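Local coordinates for putative uncharacterized protein (Mycobacterium avium, PDB 2Z6V), which probably transfers a sulfo group to an acceptor molecule, as members of the sulfotransferase family do, although its substrate is not established, at residues G280-C283 with N284-R287. Residues are numbered along the deposited sequence; the frame is centred on the assembly and turned at random.
Sequences GSLC and NLWR. With PLM (palmitic acid), chain C.
Leu-282 and Trp-286 meet one turn apart along helix 275-285, the helix that follows strand 267-272 of the central parallel sheet in the sulfotransferase-family domain, and together line the site of a bound palmitic acid. Three i to i+4 backbone hydrogen bonds define the helical turn: Asn-284 N to Gly-280 O (3.1 Å), Leu-285 N to Ser-281 O (2.9 Å) and Trp-286 N to Leu-282 O (3.2 Å). The last acceptor does double duty, since Leu-282 O also lies over one face of the indole, toward its rim, 3.6 Å from Trp-286 CG. Apolar contact follows the same pair: with CG of Leu-282 anti to its backbone nitrogen (chi1 179°), the isobutyl group projects outward from the helix and crosses Trp-286 obliquely, Leu-282 CD2 coming 3.8 Å from Trp-286 CZ2. Cys-283 adds an oblique sulfur-aromatic contact, its SG lying 5.5 Å from the centroid of the six-membered ring of Trp-286 and 40° off that ring's normal. Helix 301-326 packs against this side, Ala-308 touching Cys-283 and Gln-311 touching Trp-286; Gln-311 also hydrogen-bonds the palmitic acid. Farther along the fatty-acid chain, Leu-285 CD2 lies 4.0 Å from C6 of the palmitic acid.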
loop_
_atom_site.group_PDB
_atom_site.type_symbol
_atom_site.label_atom_id
_atom_site.label_comp_id
_atom_site.label_asym_id
_atom_site.label_seq_id
_atom_site.Cartn_x
_atom_site.Cartn_y
_atom_site.Cartn_z
ATOM N N GLY A 280 -12.404 -3.204 -12.521
ATOM C CA GLY A 280 -11.843 -4.049 -13.558
ATOM C C GLY A 280 -10.331 -3.958 -13.545
ATOM O O GLY A 280 -9.631 -4.925 -13.866
ATOM N N SER A 281 -9.832 -2.783 -13.171
ATOM C CA SER A 281 -8.401 -2.551 -13.098
ATOM C C SER A 281 -7.834 -3.370 -11.943
ATOM O O SER A 281 -6.702 -3.851 -12.017
ATOM C CB SER A 281 -8.117 -1.062 -12.884
ATOM O OG SER A 281 -6.724 -0.808 -12.849
ATOM N N LEU A 282 -8.623 -3.540 -10.883
ATOM C CA LEU A 282 -8.172 -4.322 -9.731
ATOM C C LEU A 282 -7.978 -5.772 -10.144
ATOM O O LEU A 282 -6.944 -6.365 -9.857
ATOM C CB LEU A 282 -9.173 -4.256 -8.565
ATOM C CG LEU A 282 -8.732 -5.084 -7.346
ATOM C CD1 LEU A 282 -7.358 -4.615 -6.891
ATOM C CD2 LEU A 282 -9.728 -4.953 -6.210
ATOM N N CYS A 283 -8.979 -6.329 -10.819
ATOM C CA CYS A 283 -8.931 -7.712 -11.287
ATOM C C CYS A 283 -7.735 -7.948 -12.197
ATOM O O CYS A 283 -7.117 -9.017 -12.184
ATOM C CB CYS A 283 -10.201 -8.059 -12.065
ATOM S SG CYS A 283 -11.701 -8.112 -11.084
ATOM N N ASN A 284 -7.423 -6.942 -13.002
ATOM C CA ASN A 284 -6.312 -7.043 -13.922
ATOM C C ASN A 284 -5.000 -6.993 -13.148
ATOM O O ASN A 284 -4.051 -7.720 -13.461
ATOM C CB ASN A 284 -6.390 -5.907 -14.947
ATOM C CG ASN A 284 -5.292 -5.985 -15.987
ATOM O OD1 ASN A 284 -5.102 -7.023 -16.628
ATOM N ND2 ASN A 284 -4.564 -4.882 -16.166
ATOM N N LEU A 285 -4.955 -6.143 -12.125
ATOM C CA LEU A 285 -3.755 -5.999 -11.313
ATOM C C LEU A 285 -3.335 -7.332 -10.714
ATOM O O LEU A 285 -2.141 -7.630 -10.611
ATOM C CB LEU A 285 -3.995 -4.993 -10.178
ATOM C CG LEU A 285 -2.787 -4.634 -9.301
ATOM C CD1 LEU A 285 -1.768 -3.896 -10.148
ATOM C CD2 LEU A 285 -3.211 -3.774 -8.126
ATOM N N TRP A 286 -4.328 -8.131 -10.328
ATOM C CA TRP A 286 -4.079 -9.425 -9.703
ATOM C C TRP A 286 -3.409 -10.465 -10.591
ATOM O O TRP A 286 -2.836 -11.437 -10.095
ATOM C CB TRP A 286 -5.382 -10.017 -9.171
ATOM C CG TRP A 286 -5.970 -9.302 -8.009
ATOM C CD1 TRP A 286 -5.328 -8.468 -7.137
ATOM C CD2 TRP A 286 -7.316 -9.410 -7.540
ATOM N NE1 TRP A 286 -6.192 -8.053 -6.154
ATOM C CE2 TRP A 286 -7.420 -8.617 -6.378
ATOM C CE3 TRP A 286 -8.448 -10.103 -7.991
ATOM C CZ2 TRP A 286 -8.606 -8.500 -5.660
ATOM C CZ3 TRP A 286 -9.631 -9.986 -7.272
ATOM C CH2 TRP A 286 -9.700 -9.191 -6.120
ATOM N N ARG A 287 -3.480 -10.271 -11.898
ATOM C CA ARG A 287 -2.887 -11.231 -12.804
ATOM C C ARG A 287 -1.388 -11.421 -12.599
ATOM O O ARG A 287 -0.894 -12.552 -12.631
ATOM C CB ARG A 287 -3.199 -10.840 -14.244
ATOM C CG ARG A 287 -4.632 -11.167 -14.650
ATOM C CD ARG A 287 -4.896 -10.706 -16.064
ATOM N NE ARG A 287 -6.269 -10.958 -16.504
ATOM C CZ ARG A 287 -6.778 -12.161 -16.760
ATOM N NH1 ARG A 287 -6.036 -13.253 -16.623
ATOM N NH2 ARG A 287 -8.037 -12.264 -17.165
HETATM C C1 PLM C . -5.330 -8.508 -2.805
HETATM O O1 PLM C . -6.333 -9.242 -2.677
HETATM O O2 PLM C . -4.186 -8.746 -2.362
HETATM C C2 PLM C . -5.506 -7.196 -3.575
HETATM C C3 PLM C . -6.721 -6.416 -3.071
HETATM C C4 PLM C . -6.848 -5.040 -3.728
HETATM C C5 PLM C . -5.630 -4.159 -3.436
HETATM C C6 PLM C . -4.453 -4.491 -4.356
HETATM C C7 PLM C . -3.174 -3.831 -3.840
HETATM C C8 PLM C . -2.661 -4.553 -2.593
HETATM C C9 PLM C . -2.136 -3.539 -1.576
HETATM C CA PLM C . -1.129 -2.577 -2.212
HETATM C CB PLM C . -0.982 -1.298 -1.384
HETATM C CC PLM C . -2.350 -0.642 -1.192
HETATM C CD PLM C . -3.135 -1.334 -0.076
HETATM C CE PLM C . -4.642 -1.088 -0.184
HETATM C CF PLM C . -5.189 -1.730 -1.461
HETATM C CG PLM C . -6.713 -1.633 -1.538
#